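Local coordinates for protein aminotransferase (Streptomyces pactum, PDB 4ZM4) that belongs to the class-III aminotransferases, a family of pyridoxal-5'-phosphate-dependent enzymes, and forms an assembly of two subunits, at residues G49-D54 / E59-N64; L63-G68 / T425-D430; P69-Y74 / P332-R337; E252-F257 / G366-V371. The protein carries 1 engineered substitution. All blocks are in the same frame, centred on the assembly; numbering follows the deposited sequence.

Interaction 1: G49-D54 / E59-N64; sequences GCLLRD and EIIDLN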
# COMPACT_ATOMS: atom_id res chain seq x y z
N GLY B 49 -15.82 -10.11 16.48
CA GLY B 49 -15.84 -9.46 17.79
C GLY B 49 -14.39 -9.29 18.22
O GLY B 49 -13.61 -8.71 17.50
N CYS B 50 -14.04 -9.79 19.40
CA CYS B 50 -12.68 -9.82 19.86
C CYS B 50 -12.19 -11.24 19.94
O CYS B 50 -11.25 -11.52 20.68
CB CYS B 50 -12.55 -9.14 21.21
SG CYS B 50 -13.47 -9.93 22.55
N LEU B 51 -12.81 -12.14 19.18
CA LEU B 51 -12.49 -13.56 19.27
C LEU B 51 -11.88 -14.09 17.97
O LEU B 51 -12.41 -13.85 16.89
CB LEU B 51 -13.74 -14.37 19.58
CG LEU B 51 -14.39 -14.20 20.95
CD1 LEU B 51 -15.62 -15.10 21.04
CD2 LEU B 51 -13.43 -14.53 22.07
N LEU B 52 -10.76 -14.80 18.09
CA LEU B 52 -10.17 -15.55 16.98
C LEU B 52 -10.61 -16.99 17.09
O LEU B 52 -10.77 -17.52 18.20
CB LEU B 52 -8.65 -15.52 17.05
CG LEU B 52 -7.96 -14.17 17.06
CD1 LEU B 52 -6.49 -14.36 17.37
CD2 LEU B 52 -8.15 -13.47 15.73
N ARG B 53 -10.78 -17.65 15.94
CA ARG B 53 -10.75 -19.10 15.98
C ARG B 53 -9.60 -19.66 15.18
O ARG B 53 -9.42 -19.36 14.02
CB ARG B 53 -12.06 -19.87 15.82
CG ARG B 53 -12.85 -19.76 14.56
CD ARG B 53 -13.34 -21.19 14.13
NE ARG B 53 -14.13 -21.15 12.92
CZ ARG B 53 -14.79 -22.19 12.43
NH1 ARG B 53 -14.82 -23.36 13.08
NH2 ARG B 53 -15.45 -22.05 11.29
N ASP B 54 -8.83 -20.47 15.90
CA ASP B 54 -7.82 -21.42 15.41
C ASP B 54 -8.21 -22.38 14.29
O ASP B 54 -9.39 -22.67 14.08
CB ASP B 54 -7.46 -22.37 16.57
CG ASP B 54 -6.30 -21.91 17.32
OD1 ASP B 54 -5.74 -20.88 16.91
OD2 ASP B 54 -5.98 -22.54 18.35
N GLU B 59 -10.77 -21.11 20.75
CA GLU B 59 -11.20 -19.70 20.81
C GLU B 59 -10.19 -18.88 21.61
O GLU B 59 -9.82 -19.26 22.71
CB GLU B 59 -12.55 -19.54 21.50
CG GLU B 59 -13.75 -19.93 20.65
CD GLU B 59 -15.09 -19.53 21.29
OE1 GLU B 59 -15.09 -18.82 22.32
OE2 GLU B 59 -16.13 -19.94 20.73
N ILE B 60 -9.77 -17.75 21.03
CA ILE B 60 -8.81 -16.86 21.67
C ILE B 60 -9.33 -15.45 21.70
O ILE B 60 -9.70 -14.90 20.68
CB ILE B 60 -7.46 -16.84 20.93
CG1 ILE B 60 -6.89 -18.25 20.85
CG2 ILE B 60 -6.46 -16.00 21.71
CD1 ILE B 60 -7.11 -19.02 19.56
N ILE B 61 -9.33 -14.85 22.89
CA ILE B 61 -9.60 -13.45 23.06
C ILE B 61 -8.39 -12.67 22.61
O ILE B 61 -7.29 -12.87 23.13
CB ILE B 61 -9.92 -13.10 24.51
CG1 ILE B 61 -11.25 -13.76 24.93
CG2 ILE B 61 -10.06 -11.60 24.69
CD1 ILE B 61 -11.43 -13.83 26.44
N ASP B 62 -8.58 -11.79 21.62
CA ASP B 62 -7.50 -11.03 21.01
C ASP B 62 -7.39 -9.66 21.64
O ASP B 62 -8.34 -8.88 21.60
CB ASP B 62 -7.78 -10.91 19.52
CG ASP B 62 -6.52 -10.56 18.69
OD1 ASP B 62 -5.53 -10.12 19.27
OD2 ASP B 62 -6.56 -10.73 17.46
N LEU B 63 -6.23 -9.35 22.25
CA LEU B 63 -5.99 -8.01 22.80
C LEU B 63 -5.19 -7.15 21.81
O LEU B 63 -5.07 -5.94 21.99
CB LEU B 63 -5.26 -8.09 24.13
CG LEU B 63 -5.96 -8.86 25.23
CD1 LEU B 63 -5.11 -8.85 26.47
CD2 LEU B 63 -7.35 -8.31 25.53
N ASN B 64 -4.67 -7.78 20.76
CA ASN B 64 -3.89 -7.10 19.72
C ASN B 64 -4.78 -6.54 18.60
O ASN B 64 -4.51 -5.48 18.08
CB ASN B 64 -2.89 -8.10 19.15
CG ASN B 64 -1.90 -7.46 18.21
OD1 ASN B 64 -1.11 -6.60 18.61
ND2 ASN B 64 -1.90 -7.90 16.95

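Interaction 2: L63-G68 / T425-D430; sequences LNMGYG and TAHTRD. With P3B ((3E,4R,5R)-4,5-dihydroxy-3-{[(Z)-{3-hydroxy-2-methyl-5-[(phosphonooxy)methyl]pyridin-4(1H)-ylidene}methyl]imino}cyclohex-1-ene-1-carboxylic acid), chain H.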
# COMPACT_ATOMS: atom_id res chain seq x y z
N LEU B 63 -6.23 -9.35 22.25
CA LEU B 63 -5.99 -8.01 22.80
C LEU B 63 -5.19 -7.15 21.81
O LEU B 63 -5.07 -5.94 21.99
CB LEU B 63 -5.26 -8.09 24.13
CG LEU B 63 -5.96 -8.86 25.23
CD1 LEU B 63 -5.11 -8.85 26.47
CD2 LEU B 63 -7.35 -8.31 25.53
N ASN B 64 -4.67 -7.78 20.76
CA ASN B 64 -3.89 -7.10 19.72
C ASN B 64 -4.78 -6.54 18.60
O ASN B 64 -4.51 -5.48 18.08
CB ASN B 64 -2.89 -8.10 19.15
CG ASN B 64 -1.90 -7.46 18.21
OD1 ASN B 64 -1.11 -6.60 18.61
ND2 ASN B 64 -1.90 -7.90 16.95
N MET B 65 -5.79 -7.29 18.20
CA MET B 65 -6.80 -6.83 17.24
C MET B 65 -6.28 -6.34 15.89
O MET B 65 -6.83 -5.38 15.30
CB MET B 65 -7.67 -5.74 17.90
CG MET B 65 -8.45 -6.25 19.11
SD MET B 65 -9.60 -7.60 18.79
CE MET B 65 -10.67 -6.89 17.54
N GLY B 66 -5.24 -7.00 15.37
CA GLY B 66 -4.75 -6.66 14.04
C GLY B 66 -4.14 -5.30 13.94
O GLY B 66 -4.15 -4.67 12.88
N TYR B 67 -3.62 -4.84 15.04
CA TYR B 67 -2.75 -3.67 15.08
C TYR B 67 -3.43 -2.29 14.85
O TYR B 67 -2.78 -1.36 14.33
CB TYR B 67 -1.54 -3.89 14.16
CG TYR B 67 -0.70 -5.10 14.49
CD1 TYR B 67 0.33 -5.04 15.42
CD2 TYR B 67 -0.92 -6.30 13.86
CE1 TYR B 67 1.13 -6.15 15.70
CE2 TYR B 67 -0.12 -7.41 14.13
CZ TYR B 67 0.90 -7.34 15.05
OH TYR B 67 1.66 -8.47 15.33
N GLY B 68 -4.68 -2.12 15.29
CA GLY B 68 -5.29 -0.78 15.42
C GLY B 68 -6.58 -0.41 14.68
O GLY B 68 -7.25 0.53 15.10
N THR B 425 -14.81 -1.97 21.27
CA THR B 425 -16.11 -1.98 21.96
C THR B 425 -16.55 -3.40 22.19
O THR B 425 -17.45 -3.64 23.00
CB THR B 425 -17.19 -1.24 21.16
OG1 THR B 425 -17.29 -1.81 19.87
CG2 THR B 425 -16.83 0.24 21.02
N ALA B 426 -15.91 -4.35 21.51
CA ALA B 426 -16.21 -5.78 21.74
C ALA B 426 -15.53 -6.33 22.99
O ALA B 426 -15.85 -7.45 23.43
CB ALA B 426 -15.81 -6.61 20.54
N HIS B 427 -14.60 -5.58 23.56
CA HIS B 427 -13.99 -5.95 24.84
C HIS B 427 -14.88 -5.45 25.99
O HIS B 427 -14.59 -4.45 26.62
CB HIS B 427 -12.59 -5.40 24.96
CG HIS B 427 -11.61 -6.05 24.04
ND1 HIS B 427 -11.41 -5.62 22.75
CD2 HIS B 427 -10.77 -7.10 24.22
CE1 HIS B 427 -10.49 -6.38 22.17
NE2 HIS B 427 -10.10 -7.29 23.04
N THR B 428 -15.99 -6.16 26.21
CA THR B 428 -17.01 -5.83 27.22
C THR B 428 -16.45 -6.15 28.60
O THR B 428 -15.35 -6.69 28.71
CB THR B 428 -18.27 -6.69 27.03
OG1 THR B 428 -17.91 -8.05 27.21
CG2 THR B 428 -18.87 -6.52 25.64
N ARG B 429 -17.19 -5.82 29.64
CA ARG B 429 -16.79 -6.20 31.01
C ARG B 429 -16.56 -7.70 31.17
O ARG B 429 -15.59 -8.11 31.79
CB ARG B 429 -17.79 -5.73 32.07
CG ARG B 429 -17.44 -4.39 32.73
CD ARG B 429 -18.33 -3.24 32.27
NE ARG B 429 -17.69 -1.94 32.45
CZ ARG B 429 -17.08 -1.23 31.50
NH1 ARG B 429 -17.00 -1.66 30.24
NH2 ARG B 429 -16.55 -0.05 31.83
N ASP B 430 -17.45 -8.52 30.62
CA ASP B 430 -17.33 -9.97 30.83
C ASP B 430 -16.03 -10.48 30.18
O ASP B 430 -15.34 -11.30 30.77
CB ASP B 430 -18.53 -10.75 30.27
CG ASP B 430 -19.85 -10.49 31.03
OD1 ASP B 430 -20.92 -10.82 30.48
OD2 ASP B 430 -19.83 -10.00 32.19
OAH P3B H . 2.69 0.69 6.19
PBA P3B H . 1.51 0.54 7.23
OAI P3B H . 1.82 -0.74 7.94
OAC P3B H . 0.13 0.47 6.59
OAQ P3B H . 1.77 1.86 8.22
CAM P3B H . 3.10 2.30 8.62
CAV P3B H . 2.96 2.96 9.82
CAL P3B H . 3.00 4.35 9.79
NAP P3B H . 2.81 5.03 10.98
CAU P3B H . 2.58 4.37 12.16
CAA P3B H . 2.43 5.05 13.34
CAW P3B H . 2.58 3.05 12.20
OAE P3B H . 2.35 2.45 13.39
CAX P3B H . 2.73 2.27 11.04
CAJ P3B H . 2.74 0.83 11.12
NAO P3B H . 2.75 0.17 12.33
CAT P3B H . 2.87 -1.19 12.42
CAK P3B H . 3.18 -2.07 11.34
CAS P3B H . 3.37 -3.44 11.48
CAR P3B H . 3.61 -4.28 10.38
OAD P3B H . 3.68 -5.52 10.48
OAB P3B H . 3.84 -3.85 9.27
CAN P3B H . 3.06 -4.07 12.62
CAY P3B H . 2.59 -3.26 13.83
OAF P3B H . 3.27 -3.90 14.92
CAZ P3B H . 2.84 -1.69 13.76
OAG P3B H . 2.03 -0.85 14.66

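Interaction 3: P69-Y74 / P332-R337; sequences PHLFGY and PDLYER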
# COMPACT_ATOMS: atom_id res chain seq x y z
N PRO B 69 -6.92 -1.09 13.58
CA PRO B 69 -8.09 -0.65 12.78
C PRO B 69 -9.46 -0.90 13.39
O PRO B 69 -10.40 -0.20 13.05
CB PRO B 69 -7.99 -1.45 11.48
CG PRO B 69 -6.71 -2.19 11.53
CD PRO B 69 -6.24 -2.24 12.97
N HIS B 70 -9.57 -1.86 14.31
CA HIS B 70 -10.85 -2.41 14.71
C HIS B 70 -11.35 -1.83 16.00
O HIS B 70 -11.26 -2.43 17.07
CB HIS B 70 -10.73 -3.93 14.77
CG HIS B 70 -10.30 -4.53 13.46
ND1 HIS B 70 -9.04 -5.06 13.26
CD2 HIS B 70 -10.95 -4.63 12.29
CE1 HIS B 70 -8.93 -5.46 12.00
NE2 HIS B 70 -10.07 -5.22 11.40
N LEU B 71 -11.92 -0.65 15.89
CA LEU B 71 -12.46 0.07 17.02
C LEU B 71 -13.71 -0.62 17.57
O LEU B 71 -14.00 -0.56 18.79
CB LEU B 71 -12.79 1.48 16.58
CG LEU B 71 -12.85 2.55 17.64
CD1 LEU B 71 -11.49 2.78 18.26
CD2 LEU B 71 -13.37 3.85 17.03
N PHE B 72 -14.44 -1.29 16.69
CA PHE B 72 -15.67 -1.99 17.05
C PHE B 72 -15.53 -3.51 16.99
O PHE B 72 -16.51 -4.23 17.02
CB PHE B 72 -16.79 -1.56 16.08
CG PHE B 72 -17.02 -0.08 16.03
CD1 PHE B 72 -17.62 0.59 17.11
CD2 PHE B 72 -16.65 0.67 14.91
CE1 PHE B 72 -17.84 1.95 17.07
CE2 PHE B 72 -16.87 2.05 14.87
CZ PHE B 72 -17.46 2.69 15.95
N GLY B 73 -14.31 -4.01 16.86
CA GLY B 73 -14.10 -5.46 16.76
C GLY B 73 -14.10 -5.98 15.37
O GLY B 73 -14.32 -5.24 14.41
N TYR B 74 -13.82 -7.26 15.24
CA TYR B 74 -13.70 -7.93 13.96
C TYR B 74 -15.07 -8.16 13.34
O TYR B 74 -16.07 -8.25 14.07
CB TYR B 74 -13.03 -9.27 14.14
CG TYR B 74 -11.57 -9.26 14.54
CD1 TYR B 74 -10.65 -8.51 13.84
CD2 TYR B 74 -11.10 -10.10 15.56
CE1 TYR B 74 -9.31 -8.52 14.20
CE2 TYR B 74 -9.76 -10.12 15.91
CZ TYR B 74 -8.88 -9.33 15.22
OH TYR B 74 -7.54 -9.37 15.55
N PRO B 332 -21.98 9.88 19.34
CA PRO B 332 -21.29 11.02 19.95
C PRO B 332 -20.71 10.74 21.33
O PRO B 332 -19.81 11.47 21.76
CB PRO B 332 -22.39 12.11 20.01
CG PRO B 332 -23.66 11.35 20.05
CD PRO B 332 -23.44 10.09 19.25
N ASP B 333 -21.13 9.68 21.99
CA ASP B 333 -20.50 9.27 23.28
C ASP B 333 -19.54 8.06 23.17
O ASP B 333 -19.15 7.49 24.18
CB ASP B 333 -21.59 9.02 24.34
CG ASP B 333 -22.42 10.27 24.63
OD1 ASP B 333 -21.85 11.39 24.71
OD2 ASP B 333 -23.65 10.15 24.74
N LEU B 334 -19.09 7.73 21.96
CA LEU B 334 -18.23 6.55 21.73
C LEU B 334 -16.96 6.61 22.52
O LEU B 334 -16.61 5.66 23.23
CB LEU B 334 -17.91 6.44 20.23
CG LEU B 334 -16.98 5.30 19.80
CD1 LEU B 334 -17.52 3.94 20.18
CD2 LEU B 334 -16.76 5.38 18.29
N TYR B 335 -16.29 7.76 22.44
CA TYR B 335 -14.96 7.91 23.06
C TYR B 335 -15.04 7.93 24.58
O TYR B 335 -14.08 7.55 25.25
CB TYR B 335 -14.20 9.10 22.43
CG TYR B 335 -13.92 8.79 20.98
CD1 TYR B 335 -12.79 8.07 20.60
CD2 TYR B 335 -14.84 9.11 19.99
CE1 TYR B 335 -12.53 7.75 19.27
CE2 TYR B 335 -14.62 8.80 18.66
CZ TYR B 335 -13.45 8.11 18.30
OH TYR B 335 -13.20 7.80 16.97
N GLU B 336 -16.20 8.31 25.12
CA GLU B 336 -16.44 8.19 26.57
C GLU B 336 -16.60 6.73 27.01
O GLU B 336 -16.07 6.34 28.05
CB GLU B 336 -17.68 8.98 26.98
CG GLU B 336 -17.37 10.42 27.34
CD GLU B 336 -18.58 11.36 27.29
OE1 GLU B 336 -19.72 10.95 27.62
OE2 GLU B 336 -18.38 12.54 26.91
N ARG B 337 -17.32 5.93 26.23
CA ARG B 337 -17.46 4.52 26.52
C ARG B 337 -16.15 3.75 26.31
O ARG B 337 -15.83 2.86 27.09
CB ARG B 337 -18.55 3.89 25.65
CG ARG B 337 -19.94 3.98 26.24
CD ARG B 337 -21.09 4.02 25.23
NE ARG B 337 -20.83 3.39 23.93
CZ ARG B 337 -21.24 3.87 22.76
NH1 ARG B 337 -21.89 5.01 22.67
NH2 ARG B 337 -20.95 3.21 21.64

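Interaction 4: E252-F257 / G366-V371; sequences EVITGF and GTLMSV. With P3B ((3E,4R,5R)-4,5-dihydroxy-3-{[(Z)-{3-hydroxy-2-methyl-5-[(phosphonooxy)methyl]pyridin-4(1H)-ylidene}methyl]imino}cyclohex-1-ene-1-carboxylic acid), chain H.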
# COMPACT_ATOMS: atom_id res chain seq x y z
N GLU B 252 -0.74 10.19 12.63
CA GLU B 252 -1.86 9.68 13.39
C GLU B 252 -2.42 8.37 12.85
O GLU B 252 -3.61 8.08 13.01
CB GLU B 252 -2.93 10.76 13.48
CG GLU B 252 -2.46 12.02 14.21
CD GLU B 252 -3.44 12.50 15.26
OE1 GLU B 252 -3.98 11.64 15.99
OE2 GLU B 252 -3.69 13.73 15.32
N VAL B 253 -1.57 7.57 12.23
CA VAL B 253 -1.98 6.28 11.66
C VAL B 253 -2.62 5.44 12.75
O VAL B 253 -3.66 4.84 12.52
CB VAL B 253 -0.77 5.53 11.02
CG1 VAL B 253 -1.00 4.02 10.96
CG2 VAL B 253 -0.51 6.05 9.62
N ILE B 254 -2.05 5.47 13.94
CA ILE B 254 -2.62 4.76 15.07
C ILE B 254 -3.56 5.66 15.90
O ILE B 254 -4.69 5.24 16.20
CB ILE B 254 -1.51 4.16 15.96
CG1 ILE B 254 -0.97 2.90 15.29
CG2 ILE B 254 -2.05 3.80 17.34
CD1 ILE B 254 0.26 2.35 15.99
N THR B 255 -3.13 6.87 16.25
CA THR B 255 -3.93 7.72 17.15
C THR B 255 -5.21 8.35 16.54
O THR B 255 -6.17 8.64 17.26
CB THR B 255 -3.08 8.86 17.75
OG1 THR B 255 -2.48 9.61 16.69
CG2 THR B 255 -2.02 8.32 18.63
N GLY B 256 -5.24 8.50 15.22
CA GLY B 256 -6.42 9.10 14.56
C GLY B 256 -7.69 8.28 14.72
O GLY B 256 -7.68 7.07 14.55
N PHE B 257 -8.76 8.94 15.10
CA PHE B 257 -10.04 8.30 15.42
C PHE B 257 -9.94 7.24 16.48
O PHE B 257 -10.83 6.39 16.60
CB PHE B 257 -10.70 7.70 14.19
CG PHE B 257 -10.58 8.55 12.96
CD1 PHE B 257 -11.38 9.67 12.79
CD2 PHE B 257 -9.65 8.24 11.99
CE1 PHE B 257 -11.24 10.45 11.67
CE2 PHE B 257 -9.53 9.02 10.85
CZ PHE B 257 -10.32 10.12 10.69
N GLY B 366 -6.82 6.10 26.29
CA GLY B 366 -8.05 5.57 25.82
C GLY B 366 -7.94 4.07 25.74
O GLY B 366 -7.63 3.41 26.72
N THR B 367 -8.18 3.53 24.54
CA THR B 367 -8.12 2.10 24.31
C THR B 367 -6.75 1.65 23.78
O THR B 367 -6.57 0.49 23.39
CB THR B 367 -9.23 1.69 23.31
OG1 THR B 367 -9.28 2.61 22.20
CG2 THR B 367 -10.56 1.70 24.01
N LEU B 368 -5.80 2.58 23.73
CA LEU B 368 -4.41 2.29 23.35
C LEU B 368 -3.72 2.06 24.69
O LEU B 368 -3.89 2.85 25.62
CB LEU B 368 -3.83 3.49 22.68
CG LEU B 368 -3.11 3.46 21.36
CD1 LEU B 368 -3.81 2.63 20.32
CD2 LEU B 368 -3.00 4.89 20.89
N MET B 369 -3.02 0.94 24.81
CA MET B 369 -2.58 0.46 26.12
C MET B 369 -1.30 -0.40 26.02
O MET B 369 -1.27 -1.35 25.22
CB MET B 369 -3.72 -0.35 26.72
CG MET B 369 -3.56 -0.74 28.16
SD MET B 369 -5.13 -1.43 28.75
CE MET B 369 -4.52 -1.96 30.36
N SER B 370 -0.29 -0.09 26.83
CA SER B 370 0.93 -0.95 26.98
C SER B 370 0.95 -1.59 28.37
O SER B 370 0.63 -0.95 29.37
CB SER B 370 2.32 -0.36 26.60
OG SER B 370 2.73 0.72 27.41
N VAL B 371 1.33 -2.87 28.39
CA VAL B 371 1.43 -3.67 29.61
C VAL B 371 2.75 -4.44 29.56
O VAL B 371 2.92 -5.32 28.73
CB VAL B 371 0.27 -4.70 29.74
CG1 VAL B 371 0.48 -5.59 30.96
CG2 VAL B 371 -1.06 -4.00 29.83
OAH P3B H . 2.69 0.69 6.19
PBA P3B H . 1.51 0.54 7.23
OAI P3B H . 1.82 -0.74 7.94
OAC P3B H . 0.13 0.47 6.59
OAQ P3B H . 1.77 1.86 8.22
CAM P3B H . 3.10 2.30 8.62
CAV P3B H . 2.96 2.96 9.82
CAL P3B H . 3.00 4.35 9.79
NAP P3B H . 2.81 5.03 10.98
CAU P3B H . 2.58 4.37 12.16
CAA P3B H . 2.43 5.05 13.34
CAW P3B H . 2.58 3.05 12.20
OAE P3B H . 2.35 2.45 13.39
CAX P3B H . 2.73 2.27 11.04
CAJ P3B H . 2.74 0.83 11.12
NAO P3B H . 2.75 0.17 12.33
CAT P3B H . 2.87 -1.19 12.42
CAK P3B H . 3.18 -2.07 11.34
CAS P3B H . 3.37 -3.44 11.48
CAR P3B H . 3.61 -4.28 10.38
OAD P3B H . 3.68 -5.52 10.48
OAB P3B H . 3.84 -3.85 9.27
CAN P3B H . 3.06 -4.07 12.62
CAY P3B H . 2.59 -3.26 13.83
OAF P3B H . 3.27 -3.90 14.92
CAZ P3B H . 2.84 -1.69 13.76
OAG P3B H . 2.03 -0.85 14.66

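Interaction 1: G49-D54 / E59-N64
The carboxylate of Asp62 is met at one oxygen by the methyl fork of Leu52. OD2 of Asp62 lies 3.6 Å from both CD1 and CD2 of Leu52. The same OD2 is hydrogen-bonded to Tyr74, so this acid oxygen has a polar partner despite its apolar neighbour. The other oxygen, OD1, takes the backbone N of Asn64 from above the carboxylate plane, at 2.9 Å. This closes an Asx turn as the strand ends. The torsion of Asp62 puts CG opposite the backbone N (chi1 -160°), which carries the acid over to Leu52. A second carboxylate, that of Asp54, touches CD1 of Ile60 through OD1 at 3.5 Å; the two side chains meet at about a right angle. On the other face of the sheet, CD2 of Leu51 rests on CG1 of Ile61 at 3.7 Å, and CD1 of Leu51 lies near OE1 of Glu59.

The backbones form an antiparallel hairpin. Leu52 and Ile60 are a hydrogen-bonded pair: Leu52 N gives to Ile60 O at 2.8 Å, and Ile60 N to Leu52 O at 3.0 Å. Asp62 N adds a nearly straight bond to Cys50 O, 2.8 Å.

The hairpin forms the middle of a four-strand sheet. Strand 44-48 lies beside 51-54, and strand 411-412 beside 59-62. Helix 429-444 packs on Cys50 and Ile61 through Val431. On the opposite face, Leu52 touches Ala47 of strand 44-48 and Leu95 of the second subunit.

Interaction 2: L63-G68 / T425-D430
Met65 reaches the ring of His427 by folding back on itself. CB already leaves the backbone toward segment 425-430. CG comes next and sits at the edge of the His427 ring, in its plane, 3.7 Å from CE1. The chain then bends at chi2 (-60°), which keeps SD beside the same ring atom: SD to CE1 of His427 is also 3.7 Å. This is a Met-aromatic contact at the ring edge, with SD 4.8 Å from the centroid of the His427 ring. A further bend at chi3 turns the terminal CE to Gly49 O. Leu63 comes to the ring obliquely, with CD2 3.8 Å from NE2 of His427.

His427 is the centre of an inverse gamma turn, just before the C-terminal helix 429-444 of this class-III aminotransferase fold. Its imidazole is held at both nitrogens. NE2 is hydrogen-bonded to the backbone O of Asp62, and ND1 to OG of Ser424. The bond to a carbonyl is consistent with a proton on NE2.

Further along segment 63-68, Tyr67 lines the pocket of P3B. CD1 of Tyr67 is 3.2 Å from OAF of P3B. One face of the tyrosine ring has P3B CAN 4.0 Å above it, toward the rim. Over the centre of the opposite face lies ND2 of Asn64, 3.3 Å above the ring plane.

Interaction 3: P69-Y74 / P332-R337
The tight part of this contact is Leu334 against Phe72. CD2 of Leu334 lies 3.6 Å from CZ of Phe72, and CD1 of Leu334 lies 3.7 Å from CE1 of Phe72. Both methyls come obliquely to the CE1-CZ corner of the ring, from the same side of its plane. Leu71 joins from beside it: its CD2 meets CD2 of Leu334 at 3.9 Å. CG of Leu334 is opposite the backbone N (chi1 178°), which extends both methyls off the helix toward the loop.

The contact is looser at Tyr335. Only its phenol end reaches across, with OH 4.0 Å from CD2 of Leu71, and the two side chains cross at about a right angle. That OH is hydrogen-bonded to Phe257 O. Both aromatic residues are partly exposed and mark the solvent side. Phe72 also has a cation-pi partner in Lys327, and Ile328 of helix 315-329 packs on Leu71, Phe72 and Tyr335.

No hydrogen bond joins the two segments. Asp333 is the N-cap residue of helix 334-355, although its side chain makes no capping bond. The arrangement is apolar helix-on-loop packing, joining the first turn of helix 334-355 to the loop between strand 59-62 and helix 77-89.

Interaction 4: E252-F257 / G366-V371
The two branches of Ile254 are turned apart by its first torsion, so that one meets Leu368 and the other meets P3B. CG2 stands opposite the backbone N and faces the leucine. It lies 3.7 Å from CD1 and 3.8 Å from CD2 of Leu368, nearly equidistant from the two methyls. CG1 is beside the backbone N (chi1 -77°), and an extended chi2 of 172° carries CD1 the other way, to 3.3 Å from OAE of P3B.

Thr255 adds a slighter contact, with CG2 4.2 Å from CD2 of Leu368. Its hydroxyl is used within the loop: OG1 donates to OE1 of Glu252 at 2.6 Å, on the anti side of the carboxylate and 31° out of its plane. Glu252 is held further by the backbone N of Ala264 and Gln265. Phe422 of the adjoining strand packs on both Ile254 and Leu368.

Val253 lies over the pyridine ring of P3B, with CB 3.6 Å from NAP. Just before this segment, Asp251 is hydrogen-bonded to P3B through OD2 and to Val253 N through OD1. This Asp-Glu-Val run, at the C-terminal end of strand 247-251 of the large sheet, is characteristic of the cofactor site of class-III aminotransferases.

How the interactions relate
From the N terminus, interaction 1 closes first, as a short hairpin of neighbouring strands. Residues 63-64 belong to it and also open interaction 2, which closes a loop of more than 350 residues back at the start of the C-terminal helix. Interactions 3 and 4 are both nested inside that loop. They cross each other, since their segments alternate along the chain, and they touch. Backbone pairing of Leu71 with Thr425 links interactions 2 and 3. Together the contacts tie the four-strand sheet of the hairpin and the loop after it to the later helices, and the loop after strand 247-251 to strand 368-373. Interactions 2 and 4 both touch P3B.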